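Local coordinates for protein cystathionine gamma-synthase (Xanthomonas oryzae pv. oryzae KACC 10331, PDB 6LD7) that probably uses pyridoxal 5'-phosphate to join cysteine to an activated homoserine, giving cystathionine on the pathway to methionine, at residues C[179-184]-C[199-204]; C[192-197]-C[303-308]. The protein carries 1 engineered substitution. All coordinates share one frame; numbering follows the deposited sequence.

In the fold
Both contacts are largely buried, and their centres are about 14 Å apart. Interaction 1 pairs two parallel strands inside the seven-stranded sheet of the cofactor domain and has no exposed residue; main-chain hydrogen bonds and aliphatic packing dominate, with one aspartate and a water closing the strand start. Interaction 2 sets the connection between those same strands against the turn that leads from helix 297-303 to the smaller, five-stranded sheet; it has one direct backbone bond and amide side chains, and reaches the surface at Lys305. The two meet where Pro195 and Leu196 pack on Val183, Ala200 and Val203, so residues 192-197 touch both the sheet and the 303-308 turn.

Interaction 1: C[179-184]-C[199-204]; sequences ALTVVD and GADLVL
Asp201 reaches across to Leu180 and Thr181 where two neighbouring parallel strands begin, in the central sheet of the fold type I PLP-dependent enzymes. Its CG is anti to the carbonyl carbon (chi1 -59°), which swings the carboxylate over the start of the other strand. CB lies 3.4 Å from Thr181 O; CG then meets the methyl CD2 of Leu180 at 3.5 Å, the two side chains crossing at about a right angle. At the tip the oxygens divide their work. OD1 forms a salt bridge with Arg225, whereas OD2 takes the N-H of Thr181 on its anti lone pair, 2.8 Å from Thr181 N at 158°. A water bound to OD2, Ala179 O and Thr181 OG1 adds a second grip. Aspartate suits the spot because its short carboxylate stands in for a backbone carbonyl before regular pairing starts.

From there the main chains take over: Leu202 N donates to Thr181 O, Val183 N to Leu202 O, and Leu204 N to Val183 O at 2.8 Å. Side chains alternate between the faces. Val182, Leu202, Leu204 and Asp184 share one; its aliphatic part packs under helix 87-98, which covers the two leucines, and the aspartate brings the polar end. On the other face small Ala200 leaves room for Val183, its CB 3.9 Å from Val183 CG2, with Ile171 of helix 167-176 against the alanine. Asp184 ends the pairing. Its OD1 is hydrogen-bonded to Thr186 OG1 and its OD2 lies close to N1 of the pyridoxal-lysine at 209, consistent with the aspartate that faces the cofactor ring in this family. Beside that carboxylate, the methyl CD1 of Leu204 lies 3.6 Å from Asp184 CG.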
ATOM      1  N   ALA C 179      -2.266 -19.256  39.302  1.00 36.25           N
ATOM      2  CA  ALA C 179      -1.988 -18.046  38.492  1.00 35.87           C
ATOM      3  C   ALA C 179      -1.843 -18.436  37.026  1.00 33.68           C
ATOM      4  O   ALA C 179      -1.207 -19.485  36.721  1.00 34.00           O
ATOM      5  CB  ALA C 179      -0.752 -17.365  39.023  1.00 35.32           C
ATOM      6  N   LEU C 180      -2.371 -17.592  36.147  1.00 32.22           N
ATOM      7  CA  LEU C 180      -2.093 -17.653  34.705  1.00 32.36           C
ATOM      8  C   LEU C 180      -0.719 -17.017  34.449  1.00 29.56           C
ATOM      9  O   LEU C 180      -0.275 -16.124  35.225  1.00 28.79           O
ATOM     10  CB  LEU C 180      -3.202 -16.941  33.940  1.00 35.84           C
ATOM     11  CG  LEU C 180      -4.601 -17.459  34.206  1.00 40.52           C
ATOM     12  CD1 LEU C 180      -5.584 -16.406  33.817  1.00 45.93           C
ATOM     13  CD2 LEU C 180      -4.857 -18.722  33.415  1.00 46.20           C
ATOM     14  N   THR C 181      -0.034 -17.490  33.410  1.00 26.61           N
ATOM     15  CA  THR C 181       1.235 -16.885  32.963  1.00 28.23           C
ATOM     16  C   THR C 181       1.091 -16.332  31.538  1.00 28.53           C
ATOM     17  O   THR C 181       0.459 -16.980  30.671  1.00 27.62           O
ATOM     18  CB  THR C 181       2.337 -17.940  33.039  1.00 31.81           C
ATOM     19  OG1 THR C 181       1.782 -19.115  32.413  1.00 34.12           O
ATOM     20  CG2 THR C 181       2.670 -18.145  34.496  1.00 31.29           C
ATOM     21  N   VAL C 182       1.708 -15.179  31.327  1.00 26.62           N
ATOM     22  CA  VAL C 182       1.842 -14.543  30.012  1.00 25.98           C
ATOM     23  C   VAL C 182       3.322 -14.326  29.767  1.00 25.24           C
ATOM     24  O   VAL C 182       3.992 -13.776  30.621  1.00 24.72           O
ATOM     25  CB  VAL C 182       1.005 -13.239  29.883  1.00 28.14           C
ATOM     26  CG1 VAL C 182       1.330 -12.135  30.875  1.00 28.14           C
ATOM     27  CG2 VAL C 182       1.176 -12.664  28.475  1.00 28.72           C
ATOM     28  N   VAL C 183       3.830 -14.766  28.616  1.00 23.61           N
ATOM     29  CA  VAL C 183       5.233 -14.524  28.267  1.00 23.28           C
ATOM     30  C   VAL C 183       5.326 -13.535  27.122  1.00 24.05           C
ATOM     31  O   VAL C 183       4.749 -13.784  26.037  1.00 24.69           O
ATOM     32  CB  VAL C 183       5.906 -15.837  27.907  1.00 24.88           C
ATOM     33  CG1 VAL C 183       7.388 -15.618  27.695  1.00 25.58           C
ATOM     34  CG2 VAL C 183       5.635 -16.891  28.975  1.00 27.20           C
ATOM     35  N   ASP C 184       6.145 -12.523  27.323  1.00 27.13           N
ATOM     36  CA  ASP C 184       6.528 -11.570  26.264  1.00 29.05           C
ATOM     37  C   ASP C 184       7.725 -12.182  25.553  1.00 29.41           C
ATOM     38  O   ASP C 184       8.785 -12.055  26.094  1.00 29.32           O
ATOM     39  CB  ASP C 184       6.827 -10.186  26.837  1.00 29.55           C
ATOM     40  CG  ASP C 184       7.016  -9.136  25.745  1.00 30.88           C
ATOM     41  OD1 ASP C 184       7.371  -9.573  24.605  1.00 30.07           O
ATOM     42  OD2 ASP C 184       6.837  -7.918  26.058  1.00 34.13           O
ATOM     43  N   GLY C 199       3.867 -24.723  29.029  1.00 34.22           N
ATOM     44  CA  GLY C 199       2.585 -24.653  29.759  1.00 33.45           C
ATOM     45  C   GLY C 199       2.093 -23.225  30.007  1.00 32.38           C
ATOM     46  O   GLY C 199       1.068 -23.047  30.656  1.00 28.59           O
ATOM     47  N   ALA C 200       2.721 -22.209  29.445  1.00 29.94           N
ATOM     48  CA  ALA C 200       2.201 -20.812  29.556  1.00 29.62           C
ATOM     49  C   ALA C 200       0.776 -20.694  29.013  1.00 29.64           C
ATOM     50  O   ALA C 200       0.475 -21.375  28.037  1.00 29.05           O
ATOM     51  CB  ALA C 200       3.099 -19.835  28.836  1.00 30.97           C
ATOM     52  N   ASP C 201      -0.044 -19.799  29.592  1.00 29.83           N
ATOM     53  CA  ASP C 201      -1.413 -19.575  29.118  1.00 29.60           C
ATOM     54  C   ASP C 201      -1.387 -18.721  27.860  1.00 28.12           C
ATOM     55  O   ASP C 201      -2.177 -18.994  26.919  1.00 28.58           O
ATOM     56  CB  ASP C 201      -2.248 -18.992  30.227  1.00 31.46           C
ATOM     57  CG  ASP C 201      -2.272 -19.924  31.445  1.00 35.39           C
ATOM     58  OD1 ASP C 201      -2.954 -20.952  31.337  1.00 37.93           O
ATOM     59  OD2 ASP C 201      -1.554 -19.632  32.489  1.00 35.98           O
ATOM     60  N   LEU C 202      -0.467 -17.771  27.815  1.00 26.84           N
ATOM     61  CA  LEU C 202      -0.472 -16.751  26.785  1.00 27.49           C
ATOM     62  C   LEU C 202       0.952 -16.478  26.387  1.00 26.20           C
ATOM     63  O   LEU C 202       1.849 -16.392  27.270  1.00 24.78           O
ATOM     64  CB  LEU C 202      -1.093 -15.454  27.341  1.00 29.70           C
ATOM     65  CG  LEU C 202      -2.569 -15.519  27.684  1.00 30.25           C
ATOM     66  CD1 LEU C 202      -2.914 -14.420  28.670  1.00 32.71           C
ATOM     67  CD2 LEU C 202      -3.398 -15.400  26.426  1.00 31.44           C
ATOM     68  N   VAL C 203       1.109 -16.116  25.137  1.00 23.55           N
ATOM     69  CA  VAL C 203       2.382 -15.562  24.689  1.00 25.74           C
ATOM     70  C   VAL C 203       2.034 -14.324  23.869  1.00 25.40           C
ATOM     71  O   VAL C 203       1.033 -14.325  23.113  1.00 27.18           O
ATOM     72  CB  VAL C 203       3.218 -16.644  23.960  1.00 27.88           C
ATOM     73  CG1 VAL C 203       2.540 -17.197  22.723  1.00 31.08           C
ATOM     74  CG2 VAL C 203       4.500 -16.015  23.501  1.00 26.86           C
ATOM     75  N   LEU C 204       2.839 -13.311  23.978  1.00 25.86           N
ATOM     76  CA  LEU C 204       2.595 -12.105  23.158  1.00 30.05           C
ATOM     77  C   LEU C 204       3.880 -11.519  22.584  1.00 28.26           C
ATOM     78  O   LEU C 204       5.003 -11.922  22.976  1.00 26.06           O
ATOM     79  CB  LEU C 204       1.817 -11.109  24.005  1.00 28.15           C
ATOM     80  CG  LEU C 204       2.509 -10.487  25.227  1.00 28.36           C
ATOM     81  CD1 LEU C 204       3.507  -9.404  24.816  1.00 27.81           C
ATOM     82  CD2 LEU C 204       1.462  -9.810  26.093  1.00 28.72           C
TER
HETATM   83  O   HOH W   1       0.391 -20.795  34.234  1.00 47.69           O

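Interaction 2: C[192-197]-C[303-308]; sequences LQKPLD and QQKGFG
The carboxamide of Gln193 is turned almost perpendicular to those of Gln303 and Gln304, their planes both more than 80° from its own. Gln304 CG lies beyond one end of that amide, displaced to one side of its plane, and the two side chains run obliquely; the Gln303 side chain runs alongside, pointing the same way, on the other side of that plane and beyond the same end. These glutamines join the loop between strands 180-184 and 202-206 of the cofactor domain to the turn that leaves helix 297-303 for the smaller sheet. Long amides suit such a buried junction, and two of them bond to main chain: Gln303 holds Thr165 O and Leu167 N, and Gln304 NE2 donates to Gly306 O at 3.0 Å with the acceptor in its amide plane, which fixes the rotation of the group.

Beyond the amides, Leu192 carries the apolar part. CD1, anti to CA (chi2 -175°), reaches toward Gly308 CA at 4.1 Å, while the other branch, CD2, lies 3.8 Å from Gly306 N. A side chain on Gly306 would crowd CD2; at Gly308 it is the positive phi that favours glycine. Helix 259-277 touches the same leucine through Leu263. The one direct hydrogen bond between the segments, Lys305 N to Leu192 O, is short at 2.7 Å and nearly straight (164°). A water bridges the two segments, accepting from Lys194 N and donating to Gln303 O at 2.7 Å.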
ATOM      1  N   LEU C 192      12.567 -19.159  17.827  1.00 27.23           N
ATOM      2  CA  LEU C 192      13.679 -19.441  18.792  1.00 28.01           C
ATOM      3  C   LEU C 192      13.207 -19.861  20.200  1.00 28.14           C
ATOM      4  O   LEU C 192      14.005 -20.399  20.957  1.00 27.19           O
ATOM      5  CB  LEU C 192      14.592 -18.212  18.828  1.00 27.35           C
ATOM      6  CG  LEU C 192      15.378 -17.954  17.561  1.00 27.33           C
ATOM      7  CD1 LEU C 192      16.342 -16.786  17.713  1.00 26.64           C
ATOM      8  CD2 LEU C 192      16.077 -19.234  17.093  1.00 29.87           C
ATOM      9  N   GLN C 193      11.927 -19.717  20.516  1.00 27.72           N
ATOM     10  CA  GLN C 193      11.411 -20.007  21.866  1.00 27.89           C
ATOM     11  C   GLN C 193       9.912 -20.135  21.736  1.00 26.03           C
ATOM     12  O   GLN C 193       9.236 -19.195  21.114  1.00 24.44           O
ATOM     13  CB  GLN C 193      11.843 -18.923  22.889  1.00 25.85           C
ATOM     14  CG  GLN C 193      11.419 -19.202  24.303  1.00 25.84           C
ATOM     15  CD  GLN C 193      11.915 -18.114  25.224  1.00 28.34           C
ATOM     16  OE1 GLN C 193      11.341 -16.958  25.298  1.00 29.66           O
ATOM     17  NE2 GLN C 193      12.943 -18.474  25.981  1.00 20.61           N
ATOM     18  N   LYS C 194       9.412 -21.167  22.369  1.00 25.46           N
ATOM     19  CA  LYS C 194       7.980 -21.522  22.381  1.00 28.03           C
ATOM     20  C   LYS C 194       7.466 -21.679  23.804  1.00 29.00           C
ATOM     21  O   LYS C 194       7.307 -22.793  24.330  1.00 29.47           O
ATOM     22  CB  LYS C 194       7.773 -22.783  21.570  1.00 29.42           C
ATOM     23  CG  LYS C 194       8.025 -22.615  20.076  1.00 35.44           C
ATOM     24  CD  LYS C 194       7.827 -23.912  19.266  1.00 35.64           C
ATOM     25  CE  LYS C 194       6.399 -24.396  19.451  1.00 38.94           C
ATOM     26  NZ  LYS C 194       6.095 -25.485  18.493  1.00 42.89           N
ATOM     27  N   PRO C 195       7.080 -20.556  24.433  1.00 29.03           N
ATOM     28  CA  PRO C 195       6.652 -20.579  25.823  1.00 28.94           C
ATOM     29  C   PRO C 195       5.420 -21.449  26.093  1.00 30.64           C
ATOM     30  O   PRO C 195       5.297 -22.027  27.222  1.00 30.66           O
ATOM     31  CB  PRO C 195       6.432 -19.114  26.166  1.00 28.54           C
ATOM     32  CG  PRO C 195       7.298 -18.400  25.184  1.00 28.53           C
ATOM     33  CD  PRO C 195       7.167 -19.199  23.896  1.00 28.57           C
ATOM     34  N   LEU C 196       4.572 -21.640  25.098  1.00 28.09           N
ATOM     35  CA  LEU C 196       3.347 -22.473  25.299  1.00 30.31           C
ATOM     36  C   LEU C 196       3.770 -23.922  25.413  1.00 29.93           C
ATOM     37  O   LEU C 196       3.002 -24.627  25.980  1.00 31.66           O
ATOM     38  CB  LEU C 196       2.293 -22.316  24.201  1.00 31.54           C
ATOM     39  CG  LEU C 196       1.820 -20.879  23.883  1.00 34.24           C
ATOM     40  CD1 LEU C 196       0.743 -20.848  22.778  1.00 35.65           C
ATOM     41  CD2 LEU C 196       1.279 -20.169  25.099  1.00 31.60           C
ATOM     42  N   ASP C 197       4.937 -24.334  24.930  1.00 30.33           N
ATOM     43  CA  ASP C 197       5.394 -25.729  25.101  1.00 33.99           C
ATOM     44  C   ASP C 197       5.678 -25.979  26.590  1.00 36.84           C
ATOM     45  O   ASP C 197       5.674 -27.095  26.946  1.00 35.93           O
ATOM     46  CB  ASP C 197       6.668 -26.049  24.311  1.00 38.05           C
ATOM     47  CG  ASP C 197       6.449 -26.203  22.809  1.00 40.99           C
ATOM     48  OD1 ASP C 197       5.302 -26.159  22.423  1.00 42.96           O
ATOM     49  OD2 ASP C 197       7.443 -26.397  22.038  1.00 52.46           O
ATOM     50  N   GLN C 303      16.151 -23.982  26.879  1.00 29.77           N
ATOM     51  CA  GLN C 303      14.764 -23.605  26.620  1.00 28.91           C
ATOM     52  C   GLN C 303      14.602 -22.812  25.302  1.00 28.75           C
ATOM     53  O   GLN C 303      13.481 -22.560  24.961  1.00 30.54           O
ATOM     54  CB  GLN C 303      14.179 -22.890  27.814  1.00 31.54           C
ATOM     55  CG  GLN C 303      14.554 -21.472  27.963  1.00 32.54           C
ATOM     56  CD  GLN C 303      13.918 -20.796  29.164  1.00 31.44           C
ATOM     57  OE1 GLN C 303      13.412 -21.412  30.088  1.00 27.31           O
ATOM     58  NE2 GLN C 303      14.158 -19.508  29.252  1.00 28.35           N
ATOM     59  N   GLN C 304      15.681 -22.433  24.626  1.00 27.51           N
ATOM     60  CA  GLN C 304      15.729 -21.607  23.409  1.00 26.72           C
ATOM     61  C   GLN C 304      16.303 -22.487  22.274  1.00 29.62           C
ATOM     62  O   GLN C 304      17.130 -23.326  22.587  1.00 28.55           O
ATOM     63  CB  GLN C 304      16.586 -20.326  23.561  1.00 25.15           C
ATOM     64  CG  GLN C 304      16.232 -19.444  24.750  1.00 24.00           C
ATOM     65  CD  GLN C 304      17.140 -18.248  24.938  1.00 24.49           C
ATOM     66  OE1 GLN C 304      17.015 -17.589  25.975  1.00 25.93           O
ATOM     67  NE2 GLN C 304      18.052 -17.952  23.989  1.00 21.91           N
ATOM     68  N   LYS C 305      15.921 -22.280  21.001  1.00 27.52           N
ATOM     69  CA  LYS C 305      16.530 -23.001  19.867  1.00 29.45           C
ATOM     70  C   LYS C 305      17.699 -22.200  19.324  1.00 27.37           C
ATOM     71  O   LYS C 305      18.307 -22.683  18.396  1.00 30.77           O
ATOM     72  CB  LYS C 305      15.505 -23.291  18.782  1.00 36.00           C
ATOM     73  CG  LYS C 305      14.283 -24.009  19.357  1.00 46.93           C
ATOM     74  CD  LYS C 305      13.012 -24.010  18.508  1.00 60.19           C
ATOM     75  CE  LYS C 305      12.877 -25.293  17.715  1.00 70.79           C
ATOM     76  NZ  LYS C 305      11.464 -25.515  17.346  1.00 80.99           N
ATOM     77  N   GLY C 306      18.032 -21.027  19.878  1.00 24.33           N
ATOM     78  CA  GLY C 306      19.309 -20.391  19.499  1.00 22.40           C
ATOM     79  C   GLY C 306      19.518 -19.274  20.467  1.00 22.81           C
ATOM     80  O   GLY C 306      18.569 -19.022  21.266  1.00 24.68           O
ATOM     81  N   PHE C 307      20.637 -18.586  20.420  1.00 22.04           N
ATOM     82  CA  PHE C 307      20.913 -17.549  21.463  1.00 24.17           C
ATOM     83  C   PHE C 307      20.453 -16.166  20.971  1.00 26.12           C
ATOM     84  O   PHE C 307      20.599 -15.217  21.712  1.00 28.31           O
ATOM     85  CB  PHE C 307      22.402 -17.635  21.748  1.00 26.30           C
ATOM     86  CG  PHE C 307      22.796 -18.937  22.379  1.00 26.98           C
ATOM     87  CD1 PHE C 307      22.298 -19.244  23.647  1.00 31.19           C
ATOM     88  CD2 PHE C 307      23.686 -19.806  21.764  1.00 30.09           C
ATOM     89  CE1 PHE C 307      22.691 -20.403  24.292  1.00 28.77           C
ATOM     90  CE2 PHE C 307      24.059 -20.983  22.408  1.00 29.68           C
ATOM     91  CZ  PHE C 307      23.529 -21.285  23.655  1.00 29.41           C
ATOM     92  N   GLY C 308      20.099 -16.008  19.687  1.00 27.36           N
ATOM     93  CA  GLY C 308      19.529 -14.749  19.218  1.00 26.14           C
ATOM     94  C   GLY C 308      20.589 -13.789  18.827  1.00 27.73           C
ATOM     95  O   GLY C 308      21.727 -14.208  18.519  1.00 25.88           O
TER
HETATM   96  O   HOH W   2      11.377 -23.124  23.293  1.00 26.76           O